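Transcriptional regulator, MarR family (PDB 3BOQ) probably binds DNA as a dimeric winged helix-turn-helix transcription factor of the MarR family. Local coordinates at residues K49-A57 against K67-T75; V83-V93 against F104-T115. All coordinates share one frame; numbering follows the deposited sequence.

Both contacts belong to the winged helix-turn-helix part of the subunit, and their centres lie about 12 Å apart. They come in series along the chain: contact 1 packs helix 47-58 against helix 65-71 and the turn after it, then contact 2 joins helix 79-88 and the chain segment leaving it to the returning arm of the wing and the start of helix 110-130. Helices 65-71 and 79-88 are consecutive, and L68 CD2 meets V83 CG2 at 3.4 Å between the contacts. A salt bridge from K49 NZ to D89 OD2, 2.6 Å, ties them a second time. L56 CD2 also lies 3.5 Å from A106 O, so the helix-turn-helix and the base of the wing are packed on one common helix, 47-58.

Contact 1: K49-A57 against K67-T75; sequences KFDAMAQLA and KLSGALKVT
D51 reaches from helix 47-58 to two successive backbone amides, those of K73 and V74, in the turn after helix 65-71. K73 N donates to D51 OD1 at 3.2 Å in a nearly straight bond, meeting this oxygen on its syn side and close to the carboxylate plane, and leans weakly on OD2 as well. V74 N gives a second nearly straight bond to D51 OD2, 2.9 Å, but comes from above the plane, 55° out of it. With CG anti to the backbone N, chi1 173°, the carboxylate extends from its helix into the turn and holds two successive N-H groups there. The group is buried, and its charge is probably offset by these N-H dipoles; the ammonium of K73 lies 6.2 Å from OD1, measured to NZ, too far for a salt bridge. Next to the carboxylate, V74 CB sits 3.5 Å from D51 OD2.

One turn further along helix 47-58, Q55 bends at chi2 and lays its CG beside A71, 3.6 Å from A71 O. Leucines close the apolar side: L72 CD1 rests over the backbone of A52, 3.8 Å from its CA, and L68 CD1 meets L56 CD2 at 3.8 Å, the two side chains crossing at a slant. The axes of segments 49-57 and 67-71 run 116° apart and approach to 9.6 Å, a steep crossing bridged mainly by these side chains.

Helix 47-58 here packs against the first helix of the helix-turn-helix, 65-71, and the turn that leads on to helix 79-88, the second. That helix packs L82 against A52, while helix 110-130 lays F116 along A54 and A57. V74 touches F32 of helix 12-43, and K73 packs on L22 of the second subunit, so the turn also borders the dimer partner.

Contact 2: V83-V93 against F104-T115; sequences VNRLIKDGMVV and FSAKLTDAGLTT
The base of the wing of the winged helix fold is formed here by two antiparallel arms joined by a single bridge, V92 with L108: V93 N donates to K107 O at 2.8 Å and 165°, and T109 N donates to M91 O, approaching from well above that carbonyl's plane. The outgoing arm leaves helix 79-88 through a Schellman motif, in which G90 takes a positive phi of 68°, M91 N bonds back to L86 O and G90 N to I87 O; V92 N also donates to L86 O.

T109 joins this helix end to the start of helix 110-130. Its OG1 donates to G90 O at 2.6 Å and, as N-cap, accepts from G112 N; chi1 of 64° sets the hydroxyl between its own N and carbonyl carbon, where it can serve both partners. T109 CG2 meanwhile rests on V93 CG2. G112, lacking a side chain, lets M91 O come within 3.8 Å of its CA. The selenomethionine M91 bends back at chi2 and chi3 to bring SE 3.7 Å from T115 CG2, the side chains crossing at about a right angle.

Farther out along the arms the F104 ring packs its CE2 against I87 CD1, 4.0 Å away, with V83 CG1 and V92 CG1 beside it, and turns its edge to V93 O, which lies in the ring plane. Behind the arms, V92 and L108 lean on L56, and A106 pairs with L63 in the small sheet. A water bridges the two arms, donating to V93 O and S105 O and accepting from K107 N at 3.0 Å.

Contact 1: K49-A57 against K67-T75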
ATOM      1  N   LYS B  49      -1.788   3.009 -13.246  1.00 58.33           N
ATOM      2  CA  LYS B  49      -2.376   3.015 -14.587  1.00 59.30           C
ATOM      3  C   LYS B  49      -3.037   1.704 -14.984  1.00 59.94           C
ATOM      4  O   LYS B  49      -4.180   1.685 -15.477  1.00 60.63           O
ATOM      5  CB  LYS B  49      -1.299   3.345 -15.612  1.00 58.94           C
ATOM      6  CG  LYS B  49      -0.892   4.817 -15.636  1.00 58.93           C
ATOM      7  CD  LYS B  49      -0.182   5.162 -16.916  1.00 57.80           C
ATOM      8  CE  LYS B  49       0.310   6.552 -16.842  1.00 58.56           C
ATOM      9  NZ  LYS B  49       1.209   6.835 -17.984  1.00 59.55           N
ATOM     10  N   PHE B  50      -2.298   0.612 -14.800  1.00 60.61           N
ATOM     11  CA  PHE B  50      -2.810  -0.731 -15.028  1.00 60.38           C
ATOM     12  C   PHE B  50      -4.088  -0.919 -14.214  1.00 61.04           C
ATOM     13  O   PHE B  50      -5.105  -1.373 -14.751  1.00 60.93           O
ATOM     14  CB  PHE B  50      -1.760  -1.795 -14.653  1.00 60.12           C
ATOM     15  CG  PHE B  50      -2.282  -3.199 -14.761  1.00 60.51           C
ATOM     16  CD1 PHE B  50      -2.367  -3.826 -16.004  1.00 61.11           C
ATOM     17  CD2 PHE B  50      -2.777  -3.861 -13.637  1.00 61.33           C
ATOM     18  CE1 PHE B  50      -2.903  -5.105 -16.136  1.00 60.86           C
ATOM     19  CE2 PHE B  50      -3.310  -5.154 -13.744  1.00 63.54           C
ATOM     20  CZ  PHE B  50      -3.367  -5.784 -15.002  1.00 61.43           C
ATOM     21  N   ASP B  51      -4.036  -0.554 -12.927  1.00 60.74           N
ATOM     22  CA  ASP B  51      -5.198  -0.636 -12.060  1.00 61.61           C
ATOM     23  C   ASP B  51      -6.463   0.072 -12.607  1.00 62.42           C
ATOM     24  O   ASP B  51      -7.537  -0.551 -12.670  1.00 62.66           O
ATOM     25  CB  ASP B  51      -4.842  -0.173 -10.645  1.00 61.91           C
ATOM     26  CG  ASP B  51      -6.054  -0.072  -9.737  1.00 63.22           C
ATOM     27  OD1 ASP B  51      -6.922  -0.975  -9.806  1.00 64.64           O
ATOM     28  OD2 ASP B  51      -6.139   0.919  -8.964  1.00 64.35           O
ATOM     29  N   ALA B  52      -6.342   1.346 -13.001  1.00 62.79           N
ATOM     30  CA  ALA B  52      -7.445   2.072 -13.655  1.00 63.35           C
ATOM     31  C   ALA B  52      -7.978   1.366 -14.905  1.00 64.32           C
ATOM     32  O   ALA B  52      -9.197   1.200 -15.078  1.00 63.48           O
ATOM     33  CB  ALA B  52      -7.024   3.502 -13.989  1.00 63.16           C
HETATM   34  N   MSE B  53      -7.068   0.943 -15.776  1.00 65.60           N
HETATM   35  CA  MSE B  53      -7.456   0.244 -17.021  1.00 68.80           C
HETATM   36  C   MSE B  53      -8.218  -1.069 -16.796  1.00 66.87           C
HETATM   37  O   MSE B  53      -9.102  -1.421 -17.574  1.00 67.22           O
HETATM   38  CB  MSE B  53      -6.240  -0.002 -17.896  1.00 67.32           C
HETATM   39  CG  MSE B  53      -5.598   1.272 -18.338  1.00 70.66           C
HETATM   40 SE   MSE B  53      -3.863   1.027 -19.211  1.00 79.63          SE
HETATM   41  CE  MSE B  53      -4.489   0.220 -20.924  1.00 76.19           C
ATOM     42  N   ALA B  54      -7.863  -1.783 -15.733  1.00 66.14           N
ATOM     43  CA  ALA B  54      -8.521  -3.012 -15.358  1.00 65.42           C
ATOM     44  C   ALA B  54      -9.996  -2.784 -15.035  1.00 65.24           C
ATOM     45  O   ALA B  54     -10.842  -3.598 -15.412  1.00 65.28           O
ATOM     46  CB  ALA B  54      -7.792  -3.648 -14.165  1.00 65.48           C
ATOM     47  N   GLN B  55     -10.300  -1.683 -14.347  1.00 65.06           N
ATOM     48  CA  GLN B  55     -11.683  -1.360 -13.989  1.00 65.40           C
ATOM     49  C   GLN B  55     -12.476  -1.058 -15.240  1.00 65.58           C
ATOM     50  O   GLN B  55     -13.600  -1.510 -15.371  1.00 65.81           O
ATOM     51  CB  GLN B  55     -11.766  -0.181 -13.014  1.00 65.17           C
ATOM     52  CG  GLN B  55     -10.798  -0.265 -11.858  1.00 66.10           C
ATOM     53  CD  GLN B  55     -10.674  -1.684 -11.266  1.00 67.88           C
ATOM     54  OE1 GLN B  55      -9.560  -2.194 -11.076  1.00 68.65           O
ATOM     55  NE2 GLN B  55     -11.814  -2.326 -10.995  1.00 66.05           N
ATOM     56  N   LEU B  56     -11.859  -0.326 -16.165  1.00 65.87           N
ATOM     57  CA  LEU B  56     -12.478   0.016 -17.434  1.00 66.48           C
ATOM     58  C   LEU B  56     -12.635  -1.191 -18.353  1.00 67.53           C
ATOM     59  O   LEU B  56     -13.670  -1.328 -18.994  1.00 67.94           O
ATOM     60  CB  LEU B  56     -11.714   1.144 -18.141  1.00 65.90           C
ATOM     61  CG  LEU B  56     -11.447   2.392 -17.288  1.00 65.58           C
ATOM     62  CD1 LEU B  56     -10.455   3.306 -17.958  1.00 63.61           C
ATOM     63  CD2 LEU B  56     -12.730   3.140 -16.943  1.00 65.54           C
ATOM     64  N   ALA B  57     -11.624  -2.060 -18.436  1.00 68.36           N
ATOM     65  CA  ALA B  57     -11.759  -3.287 -19.234  1.00 69.13           C
ATOM     66  C   ALA B  57     -12.872  -4.199 -18.701  1.00 69.84           C
ATOM     67  O   ALA B  57     -13.537  -4.866 -19.496  1.00 70.27           O
ATOM     68  CB  ALA B  57     -10.446  -4.043 -19.328  1.00 69.18           C
ATOM     69  N   LYS B  67     -17.249   6.732 -10.178  1.00 57.41           N
ATOM     70  CA  LYS B  67     -17.392   5.275 -10.164  1.00 57.69           C
ATOM     71  C   LYS B  67     -16.075   4.570 -10.496  1.00 58.08           C
ATOM     72  O   LYS B  67     -15.778   3.507  -9.933  1.00 57.89           O
ATOM     73  CB  LYS B  67     -18.541   4.808 -11.066  1.00 57.56           C
ATOM     74  CG  LYS B  67     -19.922   5.136 -10.484  1.00 58.03           C
ATOM     75  CD  LYS B  67     -21.036   4.324 -11.140  1.00 58.16           C
ATOM     76  CE  LYS B  67     -22.415   4.708 -10.596  1.00 57.79           C
ATOM     77  NZ  LYS B  67     -22.596   4.341  -9.162  1.00 56.98           N
ATOM     78  N   LEU B  68     -15.295   5.177 -11.397  1.00 58.51           N
ATOM     79  CA  LEU B  68     -13.918   4.748 -11.670  1.00 58.94           C
ATOM     80  C   LEU B  68     -13.065   4.837 -10.409  1.00 59.08           C
ATOM     81  O   LEU B  68     -12.377   3.876 -10.044  1.00 59.41           O
ATOM     82  CB  LEU B  68     -13.275   5.587 -12.782  1.00 58.79           C
ATOM     83  CG  LEU B  68     -11.785   5.357 -13.065  1.00 59.38           C
ATOM     84  CD1 LEU B  68     -11.496   3.905 -13.379  1.00 60.39           C
ATOM     85  CD2 LEU B  68     -11.366   6.192 -14.236  1.00 60.73           C
ATOM     86  N   SER B  69     -13.098   6.009  -9.779  1.00 59.14           N
ATOM     87  CA  SER B  69     -12.366   6.284  -8.559  1.00 59.01           C
ATOM     88  C   SER B  69     -12.745   5.267  -7.479  1.00 59.52           C
ATOM     89  O   SER B  69     -11.826   4.693  -6.806  1.00 59.89           O
ATOM     90  CB  SER B  69     -12.635   7.726  -8.123  1.00 58.61           C
ATOM     91  OG  SER B  69     -12.347   7.964  -6.755  1.00 58.83           O
ATOM     92  N   GLY B  70     -14.087   5.031  -7.351  1.00 59.81           N
ATOM     93  CA  GLY B  70     -14.662   4.105  -6.367  1.00 59.54           C
ATOM     94  C   GLY B  70     -14.242   2.641  -6.522  1.00 59.97           C
ATOM     95  O   GLY B  70     -14.287   1.849  -5.517  1.00 59.89           O
ATOM     96  N   ALA B  71     -13.825   2.303  -7.769  1.00 59.72           N
ATOM     97  CA  ALA B  71     -13.506   0.916  -8.156  1.00 60.14           C
ATOM     98  C   ALA B  71     -11.997   0.620  -8.176  1.00 60.67           C
ATOM     99  O   ALA B  71     -11.574  -0.529  -8.317  1.00 61.43           O
ATOM    100  CB  ALA B  71     -14.111   0.587  -9.539  1.00 59.82           C
ATOM    101  N   LEU B  72     -11.184   1.665  -8.080  1.00 61.03           N
ATOM    102  CA  LEU B  72      -9.735   1.537  -8.045  1.00 60.79           C
ATOM    103  C   LEU B  72      -9.283   0.710  -6.816  1.00 61.44           C
ATOM    104  O   LEU B  72      -9.770   0.897  -5.694  1.00 60.23           O
ATOM    105  CB  LEU B  72      -9.102   2.937  -8.023  1.00 60.31           C
ATOM    106  CG  LEU B  72      -8.459   3.572  -9.263  1.00 60.37           C
ATOM    107  CD1 LEU B  72      -9.206   3.338 -10.575  1.00 57.69           C
ATOM    108  CD2 LEU B  72      -8.270   5.047  -9.000  1.00 60.03           C
ATOM    109  N   LYS B  73      -8.351  -0.214  -7.050  1.00 62.51           N
ATOM    110  CA  LYS B  73      -7.814  -1.028  -5.953  1.00 63.50           C
ATOM    111  C   LYS B  73      -6.605  -0.357  -5.330  1.00 63.38           C
ATOM    112  O   LYS B  73      -6.292  -0.606  -4.199  1.00 62.54           O
ATOM    113  CB  LYS B  73      -7.458  -2.443  -6.438  1.00 63.78           C
ATOM    114  CG  LYS B  73      -8.635  -3.396  -6.446  1.00 65.30           C
ATOM    115  CD  LYS B  73      -9.090  -3.727  -7.863  1.00 66.75           C
ATOM    116  CE  LYS B  73     -10.306  -4.680  -7.837  1.00 66.91           C
ATOM    117  NZ  LYS B  73     -11.396  -4.129  -6.986  1.00 64.28           N
ATOM    118  N   VAL B  74      -5.894   0.448  -6.115  1.00 64.52           N
ATOM    119  CA  VAL B  74      -4.827   1.288  -5.601  1.00 65.52           C
ATOM    120  C   VAL B  74      -5.476   2.658  -5.358  1.00 66.99           C
ATOM    121  O   VAL B  74      -6.176   3.179  -6.229  1.00 67.84           O
ATOM    122  CB  VAL B  74      -3.642   1.377  -6.607  1.00 65.47           C
ATOM    123  CG1 VAL B  74      -2.481   2.164  -5.982  1.00 65.37           C
ATOM    124  CG2 VAL B  74      -3.178  -0.020  -7.037  1.00 62.84           C
ATOM    125  N   THR B  75      -5.269   3.236  -4.183  1.00 68.18           N
ATOM    126  CA  THR B  75      -5.927   4.491  -3.822  1.00 69.56           C
ATOM    127  C   THR B  75      -5.481   5.698  -4.674  1.00 70.13           C
ATOM    128  O   THR B  75      -4.279   6.003  -4.751  1.00 70.20           O
ATOM    129  CB  THR B  75      -5.646   4.832  -2.372  1.00 69.68           C
ATOM    130  OG1 THR B  75      -4.318   5.363  -2.285  1.00 70.55           O
ATOM    131  CG2 THR B  75      -5.763   3.577  -1.501  1.00 70.47           C
TER

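Contact 2: V83-V93 against F104-T115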
ATOM      1  N   VAL B  83      -6.459   9.668 -15.073  1.00 53.96           N
ATOM      2  CA  VAL B  83      -7.195   9.574 -16.339  1.00 52.84           C
ATOM      3  C   VAL B  83      -6.598  10.495 -17.437  1.00 52.82           C
ATOM      4  O   VAL B  83      -6.428  10.071 -18.587  1.00 51.53           O
ATOM      5  CB  VAL B  83      -8.713   9.827 -16.100  1.00 52.97           C
ATOM      6  CG1 VAL B  83      -9.482   9.991 -17.414  1.00 50.78           C
ATOM      7  CG2 VAL B  83      -9.286   8.696 -15.266  1.00 50.88           C
ATOM      8  N   ASN B  84      -6.241  11.725 -17.059  1.00 52.84           N
ATOM      9  CA  ASN B  84      -5.498  12.620 -17.957  1.00 53.49           C
ATOM     10  C   ASN B  84      -4.204  12.026 -18.538  1.00 53.75           C
ATOM     11  O   ASN B  84      -3.951  12.206 -19.709  1.00 53.25           O
ATOM     12  CB  ASN B  84      -5.195  13.971 -17.304  1.00 53.24           C
ATOM     13  CG  ASN B  84      -6.431  14.836 -17.133  1.00 54.21           C
ATOM     14  OD1 ASN B  84      -7.481  14.582 -17.739  1.00 54.41           O
ATOM     15  ND2 ASN B  84      -6.314  15.871 -16.290  1.00 53.71           N
ATOM     16  N   ARG B  85      -3.391  11.343 -17.725  1.00 54.66           N
ATOM     17  CA  ARG B  85      -2.166  10.686 -18.220  1.00 56.20           C
ATOM     18  C   ARG B  85      -2.506   9.570 -19.211  1.00 55.84           C
ATOM     19  O   ARG B  85      -1.840   9.442 -20.246  1.00 56.34           O
ATOM     20  CB  ARG B  85      -1.322  10.103 -17.083  1.00 55.98           C
ATOM     21  CG  ARG B  85      -0.624  11.121 -16.194  1.00 58.04           C
ATOM     22  CD  ARG B  85       0.331  10.430 -15.187  1.00 59.15           C
ATOM     23  NE  ARG B  85      -0.324   9.661 -14.112  1.00 64.57           N
ATOM     24  CZ  ARG B  85      -0.820  10.193 -12.987  1.00 65.82           C
ATOM     25  NH1 ARG B  85      -0.772  11.506 -12.772  1.00 65.98           N
ATOM     26  NH2 ARG B  85      -1.381   9.412 -12.070  1.00 67.24           N
ATOM     27  N   LEU B  86      -3.559   8.804 -18.900  1.00 55.45           N
ATOM     28  CA  LEU B  86      -4.052   7.686 -19.738  1.00 55.52           C
ATOM     29  C   LEU B  86      -4.618   8.095 -21.087  1.00 55.34           C
ATOM     30  O   LEU B  86      -4.490   7.359 -22.071  1.00 55.40           O
ATOM     31  CB  LEU B  86      -5.106   6.887 -18.985  1.00 55.71           C
ATOM     32  CG  LEU B  86      -4.617   6.091 -17.777  1.00 55.19           C
ATOM     33  CD1 LEU B  86      -5.827   5.603 -17.021  1.00 54.84           C
ATOM     34  CD2 LEU B  86      -3.748   4.925 -18.270  1.00 54.84           C
ATOM     35  N   ILE B  87      -5.273   9.252 -21.107  1.00 55.44           N
ATOM     36  CA  ILE B  87      -5.777   9.887 -22.335  1.00 54.94           C
ATOM     37  C   ILE B  87      -4.605  10.333 -23.215  1.00 56.11           C
ATOM     38  O   ILE B  87      -4.597  10.071 -24.404  1.00 55.73           O
ATOM     39  CB  ILE B  87      -6.729  11.086 -22.039  1.00 54.44           C
ATOM     40  CG1 ILE B  87      -8.058  10.602 -21.448  1.00 53.13           C
ATOM     41  CG2 ILE B  87      -6.998  11.845 -23.299  1.00 54.16           C
ATOM     42  CD1 ILE B  87      -8.905  11.664 -20.795  1.00 52.82           C
ATOM     43  N   LYS B  88      -3.618  10.990 -22.609  1.00 57.51           N
ATOM     44  CA  LYS B  88      -2.394  11.430 -23.295  1.00 59.36           C
ATOM     45  C   LYS B  88      -1.555  10.239 -23.847  1.00 59.34           C
ATOM     46  O   LYS B  88      -0.988  10.300 -24.927  1.00 59.46           O
ATOM     47  CB  LYS B  88      -1.601  12.367 -22.361  1.00 59.53           C
ATOM     48  CG  LYS B  88      -0.139  12.651 -22.741  1.00 61.64           C
ATOM     49  CD  LYS B  88       0.331  14.020 -22.206  1.00 61.46           C
ATOM     50  CE  LYS B  88       1.854  14.215 -22.358  1.00 62.84           C
ATOM     51  NZ  LYS B  88       2.242  15.206 -23.414  1.00 63.61           N
ATOM     52  N   ASP B  89      -1.521   9.151 -23.103  1.00 60.31           N
ATOM     53  CA  ASP B  89      -0.939   7.891 -23.542  1.00 61.07           C
ATOM     54  C   ASP B  89      -1.714   7.177 -24.669  1.00 60.64           C
ATOM     55  O   ASP B  89      -1.265   6.139 -25.161  1.00 60.64           O
ATOM     56  CB  ASP B  89      -0.903   6.946 -22.340  1.00 61.42           C
ATOM     57  CG  ASP B  89       0.239   7.249 -21.397  1.00 64.85           C
ATOM     58  OD1 ASP B  89       1.019   8.202 -21.675  1.00 66.03           O
ATOM     59  OD2 ASP B  89       0.359   6.513 -20.386  1.00 68.54           O
ATOM     60  N   GLY B  90      -2.885   7.700 -25.032  1.00 59.71           N
ATOM     61  CA  GLY B  90      -3.791   7.025 -25.952  1.00 58.91           C
ATOM     62  C   GLY B  90      -4.455   5.748 -25.464  1.00 59.12           C
ATOM     63  O   GLY B  90      -4.856   4.937 -26.290  1.00 58.82           O
HETATM   64  N   MSE B  91      -4.561   5.563 -24.136  1.00 58.95           N
HETATM   65  CA  MSE B  91      -5.230   4.394 -23.536  1.00 59.38           C
HETATM   66  C   MSE B  91      -6.735   4.604 -23.323  1.00 57.92           C
HETATM   67  O   MSE B  91      -7.507   3.671 -23.408  1.00 57.31           O
HETATM   68  CB  MSE B  91      -4.580   4.007 -22.185  1.00 60.88           C
HETATM   69  CG  MSE B  91      -3.042   3.794 -22.209  1.00 64.24           C
HETATM   70 SE   MSE B  91      -2.476   2.117 -23.143  1.00 79.55          SE
HETATM   71  CE  MSE B  91      -2.166   2.714 -24.985  1.00 64.97           C
ATOM     72  N   VAL B  92      -7.136   5.839 -23.029  1.00 56.99           N
ATOM     73  CA  VAL B  92      -8.533   6.157 -22.723  1.00 55.68           C
ATOM     74  C   VAL B  92      -9.015   7.178 -23.724  1.00 55.14           C
ATOM     75  O   VAL B  92      -8.280   8.087 -24.073  1.00 55.61           O
ATOM     76  CB  VAL B  92      -8.688   6.666 -21.239  1.00 56.14           C
ATOM     77  CG1 VAL B  92     -10.021   7.362 -20.993  1.00 54.77           C
ATOM     78  CG2 VAL B  92      -8.469   5.526 -20.249  1.00 53.71           C
ATOM     79  N   VAL B  93     -10.243   7.008 -24.206  1.00 54.89           N
ATOM     80  CA  VAL B  93     -10.803   7.830 -25.286  1.00 54.25           C
ATOM     81  C   VAL B  93     -11.167   9.233 -24.797  1.00 54.50           C
ATOM     82  O   VAL B  93     -11.769   9.393 -23.726  1.00 54.24           O
ATOM     83  CB  VAL B  93     -12.060   7.146 -25.921  1.00 54.49           C
ATOM     84  CG1 VAL B  93     -12.671   7.987 -27.071  1.00 53.46           C
ATOM     85  CG2 VAL B  93     -11.729   5.752 -26.407  1.00 54.23           C
ATOM     86  N   PHE B 104     -17.703  13.245 -17.926  1.00 54.70           N
ATOM     87  CA  PHE B 104     -16.934  12.267 -18.682  1.00 55.07           C
ATOM     88  C   PHE B 104     -17.216  10.823 -18.252  1.00 55.03           C
ATOM     89  O   PHE B 104     -17.306  10.530 -17.057  1.00 55.11           O
ATOM     90  CB  PHE B 104     -15.440  12.589 -18.502  1.00 55.44           C
ATOM     91  CG  PHE B 104     -14.531  11.904 -19.486  1.00 56.24           C
ATOM     92  CD1 PHE B 104     -14.695  12.098 -20.868  1.00 56.74           C
ATOM     93  CD2 PHE B 104     -13.480  11.101 -19.031  1.00 56.55           C
ATOM     94  CE1 PHE B 104     -13.852  11.475 -21.785  1.00 56.99           C
ATOM     95  CE2 PHE B 104     -12.615  10.475 -19.940  1.00 57.58           C
ATOM     96  CZ  PHE B 104     -12.804  10.657 -21.318  1.00 56.96           C
ATOM     97  N   SER B 105     -17.382   9.946 -19.244  1.00 54.74           N
ATOM     98  CA  SER B 105     -17.392   8.505 -19.048  1.00 54.34           C
ATOM     99  C   SER B 105     -16.138   8.000 -19.729  1.00 54.37           C
ATOM    100  O   SER B 105     -15.889   8.331 -20.892  1.00 54.58           O
ATOM    101  CB  SER B 105     -18.631   7.872 -19.658  1.00 53.96           C
ATOM    102  N   ALA B 106     -15.347   7.214 -18.999  1.00 54.17           N
ATOM    103  CA  ALA B 106     -14.047   6.740 -19.459  1.00 54.14           C
ATOM    104  C   ALA B 106     -14.120   5.336 -20.069  1.00 54.49           C
ATOM    105  O   ALA B 106     -14.695   4.415 -19.482  1.00 54.37           O
ATOM    106  CB  ALA B 106     -13.036   6.786 -18.319  1.00 54.16           C
ATOM    107  N   LYS B 107     -13.545   5.205 -21.264  1.00 54.88           N
ATOM    108  CA  LYS B 107     -13.499   3.969 -22.033  1.00 55.42           C
ATOM    109  C   LYS B 107     -12.079   3.815 -22.573  1.00 55.92           C
ATOM    110  O   LYS B 107     -11.424   4.796 -22.942  1.00 55.62           O
ATOM    111  CB  LYS B 107     -14.448   4.030 -23.233  1.00 55.32           C
ATOM    112  CG  LYS B 107     -15.931   3.736 -22.994  1.00 55.45           C
ATOM    113  CD  LYS B 107     -16.709   4.072 -24.293  1.00 56.07           C
ATOM    114  CE  LYS B 107     -18.231   4.221 -24.116  1.00 57.18           C
ATOM    115  NZ  LYS B 107     -19.011   2.960 -24.396  1.00 56.80           N
ATOM    116  N   LEU B 108     -11.606   2.577 -22.622  1.00 56.71           N
ATOM    117  CA  LEU B 108     -10.334   2.245 -23.262  1.00 56.86           C
ATOM    118  C   LEU B 108     -10.423   2.397 -24.781  1.00 57.12           C
ATOM    119  O   LEU B 108     -11.381   1.928 -25.393  1.00 57.66           O
ATOM    120  CB  LEU B 108      -9.999   0.800 -22.922  1.00 57.12           C
ATOM    121  CG  LEU B 108      -9.045   0.331 -21.827  1.00 56.32           C
ATOM    122  CD1 LEU B 108      -8.814   1.305 -20.675  1.00 57.46           C
ATOM    123  CD2 LEU B 108      -9.523  -0.998 -21.370  1.00 54.05           C
ATOM    124  N   THR B 109      -9.442   3.069 -25.384  1.00 57.07           N
ATOM    125  CA  THR B 109      -9.260   3.063 -26.833  1.00 56.88           C
ATOM    126  C   THR B 109      -9.044   1.604 -27.309  1.00 57.77           C
ATOM    127  O   THR B 109      -8.819   0.718 -26.474  1.00 57.72           O
ATOM    128  CB  THR B 109      -8.043   3.946 -27.252  1.00 56.78           C
ATOM    129  OG1 THR B 109      -6.845   3.395 -26.715  1.00 57.20           O
ATOM    130  CG2 THR B 109      -8.153   5.364 -26.750  1.00 55.11           C
ATOM    131  N   ASP B 110      -9.109   1.329 -28.621  1.00 58.24           N
ATOM    132  CA  ASP B 110      -8.895  -0.051 -29.088  1.00 58.94           C
ATOM    133  C   ASP B 110      -7.503  -0.530 -28.698  1.00 59.94           C
ATOM    134  O   ASP B 110      -7.336  -1.669 -28.235  1.00 59.91           O
ATOM    135  CB  ASP B 110      -9.082  -0.198 -30.588  1.00 58.60           C
ATOM    136  CG  ASP B 110     -10.535  -0.158 -31.006  1.00 59.56           C
ATOM    137  OD1 ASP B 110     -11.402  -0.272 -30.103  1.00 59.00           O
ATOM    138  OD2 ASP B 110     -10.805   0.011 -32.235  1.00 58.33           O
ATOM    139  N   ALA B 111      -6.521   0.359 -28.875  1.00 60.89           N
ATOM    140  CA  ALA B 111      -5.128   0.097 -28.538  1.00 61.88           C
ATOM    141  C   ALA B 111      -4.887   0.021 -27.018  1.00 62.73           C
ATOM    142  O   ALA B 111      -3.988  -0.684 -26.570  1.00 63.28           O
ATOM    143  CB  ALA B 111      -4.200   1.134 -29.203  1.00 61.55           C
ATOM    144  N   GLY B 112      -5.694   0.729 -26.234  1.00 63.48           N
ATOM    145  CA  GLY B 112      -5.647   0.634 -24.778  1.00 63.89           C
ATOM    146  C   GLY B 112      -6.045  -0.764 -24.337  1.00 65.21           C
ATOM    147  O   GLY B 112      -5.426  -1.329 -23.436  1.00 65.71           O
ATOM    148  N   LEU B 113      -7.065  -1.339 -24.977  1.00 65.47           N
ATOM    149  CA  LEU B 113      -7.519  -2.688 -24.637  1.00 65.98           C
ATOM    150  C   LEU B 113      -6.529  -3.802 -25.061  1.00 66.34           C
ATOM    151  O   LEU B 113      -6.325  -4.751 -24.320  1.00 66.93           O
ATOM    152  CB  LEU B 113      -8.937  -2.939 -25.174  1.00 65.76           C
ATOM    153  CG  LEU B 113      -9.616  -4.294 -24.944  1.00 65.78           C
ATOM    154  CD1 LEU B 113      -9.855  -4.592 -23.445  1.00 65.47           C
ATOM    155  CD2 LEU B 113     -10.916  -4.350 -25.740  1.00 65.55           C
ATOM    156  N   THR B 114      -5.914  -3.679 -26.234  1.00 66.91           N
ATOM    157  CA  THR B 114      -4.795  -4.544 -26.629  1.00 67.02           C
ATOM    158  C   THR B 114      -3.620  -4.467 -25.636  1.00 67.33           C
ATOM    159  O   THR B 114      -3.079  -5.500 -25.253  1.00 67.69           O
ATOM    160  CB  THR B 114      -4.296  -4.185 -28.041  1.00 67.38           C
ATOM    161  OG1 THR B 114      -5.272  -4.589 -29.008  1.00 67.40           O
ATOM    162  CG2 THR B 114      -2.954  -4.871 -28.345  1.00 66.72           C
ATOM    163  N   THR B 115      -3.226  -3.248 -25.247  1.00 67.59           N
ATOM    164  CA  THR B 115      -2.140  -3.019 -24.289  1.00 67.97           C
ATOM    165  C   THR B 115      -2.525  -3.650 -22.933  1.00 68.54           C
ATOM    166  O   THR B 115      -1.701  -4.291 -22.286  1.00 68.97           O
ATOM    167  CB  THR B 115      -1.787  -1.484 -24.141  1.00 67.74           C
ATOM    168  OG1 THR B 115      -1.197  -0.992 -25.354  1.00 67.64           O
ATOM    169  CG2 THR B 115      -0.788  -1.227 -23.007  1.00 67.21           C
TER
HETATM  170  O   HOH W   1     -13.703   7.586 -23.049  1.00 72.27           O